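PDB 6G44: putative major capsid protein from Cafeteriavirus-dependent mavirus, which probably forms the double jelly-roll building block of the virophage's capsid shell, three copies joining into a trimeric capsomer. Local coordinates for residues A140-C145 / K214-P219. Numbering follows the deposited sequence.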
loop_
_atom_site.group_PDB
_atom_site.type_symbol
_atom_site.label_atom_id
_atom_site.label_comp_id
_atom_site.label_asym_id
_atom_site.label_seq_id
_atom_site.Cartn_x
_atom_site.Cartn_y
_atom_site.Cartn_z
ATOM N N ALA C 140 -11.937 4.567 0.136
ATOM C CA ALA C 140 -12.511 3.226 0.117
ATOM C C ALA C 140 -13.507 2.999 1.241
ATOM O O ALA C 140 -14.380 2.168 1.110
ATOM C CB ALA C 140 -11.409 2.145 0.144
ATOM N N LEU C 141 -13.363 3.723 2.344
ATOM C CA LEU C 141 -14.374 3.671 3.404
ATOM C C LEU C 141 -15.612 4.487 3.028
ATOM O O LEU C 141 -16.708 4.244 3.539
ATOM C CB LEU C 141 -13.820 4.174 4.720
ATOM C CG LEU C 141 -12.675 3.370 5.326
ATOM C CD1 LEU C 141 -12.199 4.058 6.600
ATOM C CD2 LEU C 141 -13.095 1.953 5.616
ATOM N N LEU C 142 -15.424 5.480 2.169
ATOM C CA LEU C 142 -16.509 6.347 1.706
ATOM C C LEU C 142 -17.443 5.601 0.754
ATOM O O LEU C 142 -18.678 5.635 0.913
ATOM C CB LEU C 142 -15.902 7.601 1.070
ATOM C CG LEU C 142 -16.735 8.878 0.938
ATOM C CD1 LEU C 142 -15.834 10.051 0.617
ATOM C CD2 LEU C 142 -17.793 8.742 -0.142
ATOM N N SER C 143 -16.879 4.914 -0.238
ATOM C CA SER C 143 -17.684 4.219 -1.254
ATOM C C SER C 143 -17.022 2.910 -1.637
ATOM O O SER C 143 -15.769 2.855 -1.700
ATOM C CB SER C 143 -17.775 5.074 -2.517
ATOM O OG SER C 143 -18.497 4.452 -3.556
ATOM N N PRO C 144 -17.811 1.890 -2.005
ATOM C CA PRO C 144 -17.258 0.665 -2.602
ATOM C C PRO C 144 -16.650 0.928 -3.978
ATOM O O PRO C 144 -15.885 0.100 -4.486
ATOM C CB PRO C 144 -18.465 -0.291 -2.699
ATOM C CG PRO C 144 -19.635 0.663 -2.781
ATOM C CD PRO C 144 -19.284 1.826 -1.890
ATOM N N CYS C 145 -17.002 2.041 -4.609
ATOM C CA CYS C 145 -16.503 2.355 -5.946
ATOM C C CYS C 145 -15.592 3.561 -5.825
ATOM O O CYS C 145 -15.959 4.675 -6.228
ATOM C CB CYS C 145 -17.690 2.663 -6.854
ATOM S SG CYS C 145 -18.698 1.195 -7.161
ATOM N N LYS C 214 -14.681 12.930 6.071
ATOM C CA LYS C 214 -13.224 12.813 6.043
ATOM C C LYS C 214 -12.707 11.891 7.145
ATOM O O LYS C 214 -11.511 11.584 7.158
ATOM C CB LYS C 214 -12.574 14.197 6.149
ATOM C CG LYS C 214 -12.921 15.144 4.995
ATOM C CD LYS C 214 -12.663 16.616 5.314
ATOM C CE LYS C 214 -11.226 16.939 5.707
ATOM N NZ LYS C 214 -10.291 16.964 4.555
ATOM N N ASN C 215 -13.573 11.460 8.072
ATOM C CA ASN C 215 -13.209 10.670 9.237
ATOM C C ASN C 215 -14.202 9.505 9.382
ATOM O O ASN C 215 -14.854 9.410 10.406
ATOM C CB ASN C 215 -13.247 11.564 10.502
ATOM C CG ASN C 215 -12.284 12.748 10.435
ATOM O OD1 ASN C 215 -12.633 13.835 9.966
ATOM N ND2 ASN C 215 -11.075 12.546 10.930
ATOM N N ILE C 216 -14.336 8.647 8.378
ATOM C CA ILE C 216 -15.329 7.597 8.405
ATOM C C ILE C 216 -15.089 6.526 9.476
ATOM O O ILE C 216 -16.046 6.016 10.051
ATOM C CB ILE C 216 -15.500 7.011 6.998
ATOM C CG1 ILE C 216 -16.136 8.103 6.104
ATOM C CG2 ILE C 216 -16.340 5.735 7.022
ATOM C CD1 ILE C 216 -15.896 7.914 4.640
ATOM N N LYS C 217 -13.830 6.232 9.805
ATOM C CA LYS C 217 -13.586 5.188 10.823
ATOM C C LYS C 217 -14.059 5.627 12.204
ATOM O O LYS C 217 -14.706 4.833 12.928
ATOM C CB LYS C 217 -12.109 4.752 10.890
ATOM C CG LYS C 217 -11.856 3.722 11.999
ATOM C CD LYS C 217 -10.515 3.006 11.929
ATOM C CE LYS C 217 -10.260 2.213 13.214
ATOM N NZ LYS C 217 -11.283 1.148 13.470
ATOM N N ASP C 218 -13.783 6.893 12.538
ATOM C CA ASP C 218 -13.964 7.377 13.897
ATOM C C ASP C 218 -14.474 8.832 13.941
ATOM O O ASP C 218 -13.825 9.729 14.497
ATOM C CB ASP C 218 -12.621 7.240 14.624
ATOM C CG ASP C 218 -12.707 7.489 16.109
ATOM O OD1 ASP C 218 -13.727 7.192 16.747
ATOM O OD2 ASP C 218 -11.687 7.992 16.642
ATOM N N PRO C 219 -15.661 9.070 13.351
ATOM C CA PRO C 219 -16.207 10.420 13.328
ATOM C C PRO C 219 -16.798 10.828 14.676
ATOM O O PRO C 219 -17.377 9.985 15.381
ATOM C CB PRO C 219 -17.327 10.335 12.266
ATOM C CG PRO C 219 -17.767 8.935 12.298
ATOM C CD PRO C 219 -16.588 8.099 12.737
#
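With chi1 at -67°, Ile216 holds CG1 opposite its carbonyl carbon and CG2 opposite its backbone N, which spreads the two branches over different parts of the last turn of helix 136-142. The longer branch ends in CD1, which lies 3.4 Å from Leu142 CA, close against the backbone, and 3.6 Å from Leu142 CB. The shorter one brings CG2 to 3.8 Å from Leu141 CB. A beta-branched residue suits this place because one side chain can reach two successive helix residues. Leu142, its CG swung away from the backbone N (chi1 -159°), runs at roughly a right angle to the isoleucine and offers CB and CG to CD1. Leu141 packs mainly through CB; its CD1 extends to the start of Lys217, 4.3 Å from that residue's CB. Lys217 lends just the aliphatic root of its side chain, whose tip leads away and which runs about 5 Å from a sulfate ion, probably from the crystallisation liquor.

The side chains that meet are apolar, but polar links lie beside them: Glu138, on the same helix, accepts a hydrogen bond from Ile216 N, and Arg74 donates to Leu141 O. Beyond the helix end, Ser143 OG accepts from Cys145 N at 3.0 Å in an ST turn, a role suited to a short hydroxyl side chain, and also bonds Glu204. In what is probably the first jelly-roll, the contact thus packs the loop joining strands 195-205 and 222-235 against the end of helix 136-142, with Ala205 of strand 195-205 touching Ile216 and Asn104 of helix 102-105 touching Leu142.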